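Local structure of putative spindle pole body component alp6 protein (Chaetomium thermophilum, 6L7R) at residues 81-84 with 85-89; 60-63 with 64-67; 43-46 with 47-50. The protein probably acts as the gamma-tubulin complex component GCP3, binding gamma-tubulin and microtubule minus ends; the chain described is an N-terminal fragment of it. All coordinates share one frame; numbering follows the deposited sequence.

Contact 1 of 3, residues 81-84 with 85-89; sequences NLYT and RLLAL
Asn81 and Arg85 begin the contact with a regular helical bond, Arg85 N to Asn81 O at 3.1 Å. The CG of Arg85 lies against the same carbonyl oxygen. Its chain then bends at chi3, and the guanidinium group runs out toward another protein, where NH2 makes a weak hydrogen bond with a polar side chain. Leu82 comes next. Its carbonyl oxygen accepts Leu86 N at 2.9 Å. Leu86 CB also rests near this oxygen.

Tyr83 carries the side-chain part. Its backbone O takes Leu87 N at 3.1 Å, and its ring reaches forward over the residue one turn on. The swing of CG away from the backbone N (chi1 176°) lays the ring along the helix surface. Leu87 CG then sits over one ring face, 3.9 Å from the centroid and 17° off the normal. This is a CH-pi contact, offset toward the rim. The two methyls lie over the same face near its hydroxyl end: Leu87 CD1 is 3.4 Å from Tyr83 CE2, and Leu87 CD2 is 3.6 Å from Tyr83 CE1. Tyr83 OH is hydrogen-bonded to Asn58, which anchors the far end of the ring. An alanine at this position would remove ring and hydroxyl, and would probably leave Leu87 without its aromatic cover and Asn58 without this partner.

Thr84 closes the segment. Its O receives a weak bond from Ala88 N at 3.4 Å, as helix 76-88 nears its end. Its OG1 turns back to bond Ser80 O, a common way for a helical threonine to satisfy its hydroxyl.

Among the helices, Tyr83 packs on Leu99 and Leu86 on Lys95 of helix 95-105. Leu82, Arg85, Leu86 and Leu89 pack against the chain of another protein.

Contact 2 of 3, residues 60-63 with 64-67; sequences ASDL and IKRR
The carboxylate of Asp62 meets Lys65 loosely, with Asp62 OD2 4.3 Å from Lys65 CE. No flat group stacks on another here. The charged ends of this pair stay further apart, 5.1 Å from Asp62 OD2 to Lys65 NZ, so any attraction is probably weak and through space. The lysine chain bends at chi3 and chi4 (-48° and -60°), which curls its amine back along the helix. The guanidinium groups of Arg66 and Arg67 extend clear of residues 60-63.

The backbone does most of the joining. Four successive N-H groups bind the oxygens four residues earlier, the pattern of an alpha-helix. Ile64 N reaches Ala60 O at 2.8 Å, and Lys65 N reaches Ser61 O at 2.9 Å. Arg66 N to Asp62 O and Arg67 N to Leu63 O follow. Side chains press on the same oxygens. Ile64 CG1 lies 3.2 Å from Ala60 O, with CD1 of that branch also alongside it. Arg67 CB packs 3.3 Å from Leu63 O.

Helix 59-70 packs against two neighbours. Ala60 and Ile64 touch Leu99 of helix 95-105, and Leu63 and Ile64 touch His103 there. Toward helix 76-88, Ser61 meets Tyr83 and Ile64 meets Phe79. Ile64 also packs on an apolar side chain of another protein.

Contact 3 of 3, residues 43-46 with 47-50; sequences RALL and EQPG
The side chains of Leu45 and Gln48 run alongside each other in the same direction. Leu45 CD2 comes 3.9 Å from Gln48 OE1. Gln48 N also donates to Leu45 O at 3.0 Å. Glu47 folds back on the turn before it. Chi1 of -48° sets Glu47 CG beside the backbone N, 3.0 Å from Arg43 O, and the bend at chi2 then turns the carboxylate. Glu47 N is shared between two weak bonds, to Arg43 O and to Ala44 O.

This is the C-terminal end of helix 29-47. The bonding slips from four residues back to three, a tightening of the last turn in the manner of a 3-10 helix.

Two waters bridge the exit. One donates to Leu45 O and, at 2.6 Å, to Gln48 OE1, which probably limits rotation of the amide. The other donates to Leu46 O and to Gln48 O, bridging backbone to backbone.

Further out, Arg43 NH1 stands 4.5 Å from Glu47 OE2, too far for a salt bridge. Arg43 NE has a weak bond to Asn10 of helix 6-20, where Arg43 and Leu46 also pack on Ile13. Leu45 and Leu46 each touch an apolar side chain of another protein.

In the fold
Contacts 1 and 2 are partly buried and lie on the same side of the chain's centre. They sit on successive helices, 76-88 and 59-70, and touch where Tyr83 CZ meets Ser61 OG at 3.5 Å. Both lean on Leu99 of helix 95-105. Contact 3 is a surface contact on helix 29-47, packed on helix 6-20. It lies on the opposite side of the centre from contact 1, with centres about 30 Å apart. The chemistry follows the place. Contact 1 adds an aromatic-aliphatic pair to its helix bonds, contact 2 rests mainly on backbone bonds, and contact 3, at a helix end, mixes one good backbone bond with weak ones and two bridging waters. All three reach another protein chain.

Contact 1 of 3, residues 81-84 with 85-89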
ATOM      1  N   ASN A  81      -3.611   5.615  20.734  1.00 45.41           N
ATOM      2  CA  ASN A  81      -2.251   5.677  21.260  1.00 42.01           C
ATOM      3  C   ASN A  81      -1.225   5.363  20.172  1.00 37.29           C
ATOM      4  O   ASN A  81      -0.162   5.992  20.111  1.00 34.25           O
ATOM      5  CB  ASN A  81      -2.108   4.723  22.447  1.00 41.46           C
ATOM      6  CG  ASN A  81      -2.968   5.138  23.637  1.00 49.54           C
ATOM      7  OD1 ASN A  81      -3.407   6.287  23.728  1.00 48.34           O
ATOM      8  ND2 ASN A  81      -3.218   4.201  24.550  1.00 45.67           N
ATOM      9  N   LEU A  82      -1.524   4.396  19.301  1.00 33.38           N
ATOM     10  CA  LEU A  82      -0.616   4.108  18.190  1.00 29.44           C
ATOM     11  C   LEU A  82      -0.464   5.316  17.266  1.00 33.65           C
ATOM     12  O   LEU A  82       0.654   5.651  16.843  1.00 30.31           O
ATOM     13  CB  LEU A  82      -1.113   2.893  17.403  1.00 30.63           C
ATOM     14  CG  LEU A  82      -0.985   1.525  18.073  1.00 42.06           C
ATOM     15  CD1 LEU A  82      -1.863   0.480  17.389  1.00 33.61           C
ATOM     16  CD2 LEU A  82       0.461   1.084  18.071  1.00 37.17           C
ATOM     17  N   TYR A  83      -1.578   5.991  16.959  1.00 29.74           N
ATOM     18  CA  TYR A  83      -1.533   7.160  16.085  1.00 33.48           C
ATOM     19  C   TYR A  83      -0.642   8.242  16.669  1.00 36.87           C
ATOM     20  O   TYR A  83       0.134   8.882  15.949  1.00 33.65           O
ATOM     21  CB  TYR A  83      -2.946   7.710  15.863  1.00 34.54           C
ATOM     22  CG  TYR A  83      -2.982   8.990  15.042  1.00 40.35           C
ATOM     23  CD1 TYR A  83      -2.608   8.992  13.701  1.00 41.58           C
ATOM     24  CD2 TYR A  83      -3.394  10.192  15.604  1.00 47.00           C
ATOM     25  CE1 TYR A  83      -2.635  10.161  12.946  1.00 48.19           C
ATOM     26  CE2 TYR A  83      -3.430  11.362  14.856  1.00 51.37           C
ATOM     27  CZ  TYR A  83      -3.048  11.340  13.531  1.00 56.83           C
ATOM     28  OH  TYR A  83      -3.081  12.500  12.791  1.00 64.40           O
ATOM     29  N   THR A  84      -0.750   8.468  17.977  1.00 35.99           N
ATOM     30  CA  THR A  84       0.071   9.484  18.617  1.00 33.23           C
ATOM     31  C   THR A  84       1.550   9.136  18.513  1.00 36.85           C
ATOM     32  O   THR A  84       2.379  10.000  18.209  1.00 37.05           O
ATOM     33  CB  THR A  84      -0.349   9.637  20.076  1.00 37.19           C
ATOM     34  OG1 THR A  84      -1.668  10.192  20.131  1.00 43.97           O
ATOM     35  CG2 THR A  84       0.617  10.545  20.819  1.00 41.87           C
ATOM     36  N   ARG A  85       1.899   7.871  18.782  1.00 32.18           N
ATOM     37  CA  ARG A  85       3.289   7.441  18.662  1.00 33.70           C
ATOM     38  C   ARG A  85       3.801   7.678  17.256  1.00 35.40           C
ATOM     39  O   ARG A  85       4.912   8.186  17.057  1.00 32.69           O
ATOM     40  CB  ARG A  85       3.428   5.958  19.005  1.00 28.43           C
ATOM     41  CG  ARG A  85       3.252   5.594  20.470  1.00 41.79           C
ATOM     42  CD  ARG A  85       3.636   4.104  20.655  1.00 51.46           C
ATOM     43  NE  ARG A  85       4.948   3.828  20.072  1.00 48.54           N
ATOM     44  CZ  ARG A  85       5.396   2.614  19.766  1.00 37.51           C
ATOM     45  NH1 ARG A  85       4.630   1.548  19.946  1.00 40.38           N
ATOM     46  NH2 ARG A  85       6.612   2.468  19.258  1.00 48.75           N
ATOM     47  N   LEU A  86       3.000   7.298  16.266  1.00 28.11           N
ATOM     48  CA  LEU A  86       3.430   7.425  14.879  1.00 26.43           C
ATOM     49  C   LEU A  86       3.745   8.872  14.531  1.00 31.97           C
ATOM     50  O   LEU A  86       4.758   9.156  13.882  1.00 30.66           O
ATOM     51  CB  LEU A  86       2.342   6.883  13.956  1.00 27.56           C
ATOM     52  CG  LEU A  86       2.637   7.038  12.469  1.00 28.45           C
ATOM     53  CD1 LEU A  86       3.778   6.126  12.077  1.00 30.47           C
ATOM     54  CD2 LEU A  86       1.386   6.747  11.648  1.00 30.51           C
ATOM     55  N   LEU A  87       2.886   9.800  14.955  1.00 27.37           N
ATOM     56  CA  LEU A  87       3.071  11.203  14.597  1.00 34.35           C
ATOM     57  C   LEU A  87       4.393  11.753  15.113  1.00 38.16           C
ATOM     58  O   LEU A  87       4.976  12.650  14.492  1.00 34.45           O
ATOM     59  CB  LEU A  87       1.920  12.044  15.145  1.00 39.47           C
ATOM     60  CG  LEU A  87       0.510  11.826  14.608  1.00 43.64           C
ATOM     61  CD1 LEU A  87      -0.396  12.894  15.188  1.00 50.78           C
ATOM     62  CD2 LEU A  87       0.509  11.871  13.098  1.00 50.17           C
ATOM     63  N   ALA A  88       4.874  11.237  16.247  1.00 37.56           N
ATOM     64  CA  ALA A  88       6.091  11.740  16.876  1.00 37.67           C
ATOM     65  C   ALA A  88       7.368  11.218  16.223  1.00 40.44           C
ATOM     66  O   ALA A  88       8.450  11.746  16.509  1.00 38.08           O
ATOM     67  CB  ALA A  88       6.093  11.381  18.369  1.00 36.88           C
ATOM     68  N   LEU A  89       7.280  10.208  15.367  1.00 32.68           N
ATOM     69  CA  LEU A  89       8.486   9.612  14.807  1.00 33.54           C
ATOM     70  C   LEU A  89       9.137  10.577  13.820  1.00 30.62           C
ATOM     71  O   LEU A  89       8.434  11.296  13.100  1.00 34.71           O
ATOM     72  CB  LEU A  89       8.160   8.288  14.112  1.00 37.90           C
ATOM     73  CG  LEU A  89       7.723   7.113  14.996  1.00 36.67           C
ATOM     74  CD1 LEU A  89       7.395   5.901  14.133  1.00 35.28           C
ATOM     75  CD2 LEU A  89       8.783   6.760  16.038  1.00 42.67           C
TER

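Contact 2 of 3, residues 60-63 with 64-67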
ATOM      1  N   ALA A  60      -7.596  11.108   7.893  1.00 51.01           N
ATOM      2  CA  ALA A  60      -7.607   9.648   7.846  1.00 48.90           C
ATOM      3  C   ALA A  60      -7.762   9.052   9.237  1.00 45.36           C
ATOM      4  O   ALA A  60      -8.470   8.055   9.418  1.00 47.15           O
ATOM      5  CB  ALA A  60      -6.329   9.129   7.189  1.00 47.70           C
ATOM      6  N   SER A  61      -7.108   9.650  10.233  1.00 48.26           N
ATOM      7  CA  SER A  61      -7.218   9.145  11.594  1.00 49.01           C
ATOM      8  C   SER A  61      -8.622   9.335  12.150  1.00 48.40           C
ATOM      9  O   SER A  61      -9.093   8.505  12.940  1.00 47.19           O
ATOM     10  CB  SER A  61      -6.181   9.832  12.481  1.00 56.66           C
ATOM     11  OG  SER A  61      -6.318  11.240  12.423  1.00 63.03           O
ATOM     12  N   ASP A  62      -9.306  10.414  11.761  1.00 50.72           N
ATOM     13  CA  ASP A  62     -10.697  10.586  12.167  1.00 49.77           C
ATOM     14  C   ASP A  62     -11.599   9.569  11.479  1.00 49.21           C
ATOM     15  O   ASP A  62     -12.545   9.055  12.089  1.00 46.94           O
ATOM     16  CB  ASP A  62     -11.163  12.008  11.864  1.00 56.58           C
ATOM     17  CG  ASP A  62     -10.828  12.976  12.973  1.00 67.48           C
ATOM     18  OD1 ASP A  62     -10.241  14.038  12.680  1.00 70.47           O
ATOM     19  OD2 ASP A  62     -11.155  12.677  14.142  1.00 73.30           O
ATOM     20  N   LEU A  63     -11.321   9.269  10.205  1.00 47.17           N
ATOM     21  CA  LEU A  63     -12.070   8.223   9.519  1.00 48.08           C
ATOM     22  C   LEU A  63     -11.836   6.868  10.171  1.00 45.95           C
ATOM     23  O   LEU A  63     -12.771   6.072  10.317  1.00 51.33           O
ATOM     24  CB  LEU A  63     -11.680   8.172   8.040  1.00 53.40           C
ATOM     25  CG  LEU A  63     -12.241   9.237   7.093  1.00 57.10           C
ATOM     26  CD1 LEU A  63     -11.566   9.145   5.738  1.00 54.24           C
ATOM     27  CD2 LEU A  63     -13.739   9.078   6.946  1.00 54.24           C
ATOM     28  N   ILE A  64     -10.592   6.592  10.570  1.00 42.46           N
ATOM     29  CA  ILE A  64     -10.281   5.309  11.192  1.00 42.21           C
ATOM     30  C   ILE A  64     -10.946   5.200  12.558  1.00 42.56           C
ATOM     31  O   ILE A  64     -11.521   4.160  12.901  1.00 46.56           O
ATOM     32  CB  ILE A  64      -8.758   5.115  11.287  1.00 38.78           C
ATOM     33  CG1 ILE A  64      -8.154   4.917   9.892  1.00 39.24           C
ATOM     34  CG2 ILE A  64      -8.424   3.941  12.195  1.00 42.16           C
ATOM     35  CD1 ILE A  64      -6.636   4.940   9.875  1.00 39.29           C
ATOM     36  N   LYS A  65     -10.890   6.268  13.358  1.00 42.47           N
ATOM     37  CA  LYS A  65     -11.499   6.215  14.683  1.00 51.71           C
ATOM     38  C   LYS A  65     -13.000   5.960  14.588  1.00 56.18           C
ATOM     39  O   LYS A  65     -13.535   5.081  15.273  1.00 53.59           O
ATOM     40  CB  LYS A  65     -11.218   7.510  15.447  1.00 58.02           C
ATOM     41  CG  LYS A  65     -11.050   7.315  16.951  1.00 69.19           C
ATOM     42  CD  LYS A  65     -11.072   8.640  17.704  1.00 73.09           C
ATOM     43  CE  LYS A  65     -10.144   9.667  17.059  1.00 76.24           C
ATOM     44  NZ  LYS A  65      -8.714   9.236  17.028  1.00 75.03           N
ATOM     45  N   ARG A  66     -13.699   6.718  13.740  1.00 56.73           N
ATOM     46  CA  ARG A  66     -15.146   6.541  13.656  1.00 66.45           C
ATOM     47  C   ARG A  66     -15.504   5.177  13.085  1.00 71.19           C
ATOM     48  O   ARG A  66     -16.529   4.596  13.461  1.00 73.48           O
ATOM     49  CB  ARG A  66     -15.776   7.661  12.827  1.00 64.73           C
ATOM     50  CG  ARG A  66     -16.172   8.886  13.646  1.00 73.94           C
ATOM     51  CD  ARG A  66     -16.826   8.494  14.974  1.00 81.16           C
ATOM     52  NE  ARG A  66     -17.518   9.617  15.609  1.00 86.67           N
ATOM     53  CZ  ARG A  66     -17.174  10.157  16.775  1.00 84.05           C
ATOM     54  NH1 ARG A  66     -16.137   9.682  17.452  1.00 86.08           N
ATOM     55  NH2 ARG A  66     -17.867  11.176  17.264  1.00 84.02           N
ATOM     56  N   ARG A  67     -14.670   4.648  12.192  1.00 67.88           N
ATOM     57  CA  ARG A  67     -14.840   3.271  11.744  1.00 64.37           C
ATOM     58  C   ARG A  67     -14.699   2.299  12.913  1.00 57.51           C
ATOM     59  O   ARG A  67     -15.523   1.394  13.080  1.00 53.35           O
ATOM     60  CB  ARG A  67     -13.829   2.964  10.639  1.00 62.94           C
ATOM     61  CG  ARG A  67     -13.557   1.494  10.400  1.00 64.72           C
ATOM     62  CD  ARG A  67     -14.273   0.982   9.174  1.00 71.06           C
ATOM     63  NE  ARG A  67     -13.877  -0.385   8.848  1.00 73.24           N
ATOM     64  CZ  ARG A  67     -14.472  -1.131   7.924  1.00 72.17           C
ATOM     65  NH1 ARG A  67     -15.491  -0.641   7.232  1.00 73.42           N
ATOM     66  NH2 ARG A  67     -14.052  -2.365   7.693  1.00 70.20           N
TER

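Contact 3 of 3, residues 43-46 with 47-50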
ATOM      1  N   ARG A  43      -0.073   0.411 -13.671  1.00 26.31           N
ATOM      2  CA  ARG A  43       0.302   1.749 -14.114  1.00 26.42           C
ATOM      3  C   ARG A  43      -0.931   2.589 -14.411  1.00 27.39           C
ATOM      4  O   ARG A  43      -0.996   3.764 -14.035  1.00 29.30           O
ATOM      5  CB  ARG A  43       1.208   1.671 -15.342  1.00 32.32           C
ATOM      6  CG  ARG A  43       2.568   1.065 -15.051  1.00 38.34           C
ATOM      7  CD  ARG A  43       3.320   1.863 -13.988  1.00 46.18           C
ATOM      8  NE  ARG A  43       4.708   2.012 -14.391  1.00 62.60           N
ATOM      9  CZ  ARG A  43       5.137   2.967 -15.212  1.00 57.87           C
ATOM     10  NH1 ARG A  43       4.288   3.859 -15.698  1.00 64.88           N
ATOM     11  NH2 ARG A  43       6.410   3.032 -15.552  1.00 60.32           N
ATOM     12  N   ALA A  44      -1.933   1.995 -15.065  1.00 27.24           N
ATOM     13  CA  ALA A  44      -3.146   2.742 -15.378  1.00 33.22           C
ATOM     14  C   ALA A  44      -3.884   3.140 -14.106  1.00 29.59           C
ATOM     15  O   ALA A  44      -4.365   4.273 -13.985  1.00 29.20           O
ATOM     16  CB  ALA A  44      -4.050   1.911 -16.292  1.00 30.25           C
ATOM     17  N   LEU A  45      -3.997   2.212 -13.153  1.00 27.27           N
ATOM     18  CA  LEU A  45      -4.672   2.521 -11.893  1.00 27.21           C
ATOM     19  C   LEU A  45      -4.005   3.688 -11.182  1.00 28.94           C
ATOM     20  O   LEU A  45      -4.685   4.580 -10.666  1.00 33.17           O
ATOM     21  CB  LEU A  45      -4.684   1.290 -10.988  1.00 25.79           C
ATOM     22  CG  LEU A  45      -5.573   0.138 -11.474  1.00 27.65           C
ATOM     23  CD1 LEU A  45      -5.369  -1.111 -10.641  1.00 27.79           C
ATOM     24  CD2 LEU A  45      -7.042   0.557 -11.462  1.00 31.42           C
ATOM     25  N   LEU A  46      -2.674   3.705 -11.153  1.00 26.46           N
ATOM     26  CA  LEU A  46      -1.980   4.756 -10.419  1.00 27.50           C
ATOM     27  C   LEU A  46      -2.072   6.108 -11.107  1.00 34.19           C
ATOM     28  O   LEU A  46      -1.803   7.123 -10.460  1.00 36.80           O
ATOM     29  CB  LEU A  46      -0.521   4.358 -10.196  1.00 29.13           C
ATOM     30  CG  LEU A  46      -0.319   3.154  -9.278  1.00 29.77           C
ATOM     31  CD1 LEU A  46       1.148   2.779  -9.204  1.00 27.33           C
ATOM     32  CD2 LEU A  46      -0.872   3.426  -7.870  1.00 30.29           C
ATOM     33  N   GLU A  47      -2.467   6.155 -12.387  1.00 33.61           N
ATOM     34  CA  GLU A  47      -2.725   7.427 -13.052  1.00 39.69           C
ATOM     35  C   GLU A  47      -4.116   7.983 -12.774  1.00 42.63           C
ATOM     36  O   GLU A  47      -4.380   9.136 -13.131  1.00 43.72           O
ATOM     37  CB  GLU A  47      -2.575   7.305 -14.576  1.00 50.56           C
ATOM     38  CG  GLU A  47      -1.333   6.602 -15.081  1.00 64.12           C
ATOM     39  CD  GLU A  47      -0.062   7.396 -14.874  1.00 75.36           C
ATOM     40  OE1 GLU A  47      -0.139   8.554 -14.411  1.00 79.81           O
ATOM     41  OE2 GLU A  47       1.023   6.852 -15.179  1.00 78.15           O
ATOM     42  N   GLN A  48      -5.014   7.203 -12.186  1.00 46.70           N
ATOM     43  CA  GLN A  48      -6.400   7.648 -12.056  1.00 51.04           C
ATOM     44  C   GLN A  48      -6.481   8.816 -11.075  1.00 51.53           C
ATOM     45  O   GLN A  48      -5.866   8.763 -10.003  1.00 50.45           O
ATOM     46  CB  GLN A  48      -7.300   6.486 -11.621  1.00 45.89           C
ATOM     47  CG  GLN A  48      -7.455   5.416 -12.706  1.00 54.50           C
ATOM     48  CD  GLN A  48      -8.490   4.338 -12.374  1.00 59.53           C
ATOM     49  OE1 GLN A  48      -8.752   4.033 -11.206  1.00 56.41           O
ATOM     50  NE2 GLN A  48      -9.084   3.761 -13.414  1.00 57.28           N
ATOM     51  N   PRO A  49      -7.207   9.889 -11.412  1.00 55.46           N
ATOM     52  CA  PRO A  49      -7.126  11.119 -10.597  1.00 55.72           C
ATOM     53  C   PRO A  49      -7.557  10.948  -9.148  1.00 52.29           C
ATOM     54  O   PRO A  49      -6.932  11.533  -8.255  1.00 56.72           O
ATOM     55  CB  PRO A  49      -8.045  12.089 -11.354  1.00 51.26           C
ATOM     56  CG  PRO A  49      -8.044  11.585 -12.756  1.00 55.14           C
ATOM     57  CD  PRO A  49      -7.972  10.093 -12.651  1.00 53.77           C
ATOM     58  N   GLY A  50      -8.609  10.178  -8.884  1.00 53.09           N
ATOM     59  CA  GLY A  50      -9.034  10.003  -7.507  1.00 60.66           C
ATOM     60  C   GLY A  50      -9.750  11.224  -6.941  1.00 67.73           C
ATOM     61  O   GLY A  50     -10.023  12.210  -7.628  1.00 65.66           O
TER
HETATM   62  O   HOH W   1      -7.229   3.964  -9.064  1.00 38.81           O
HETATM   63  O   HOH W   2      -3.515   9.206  -8.915  1.00 47.83           O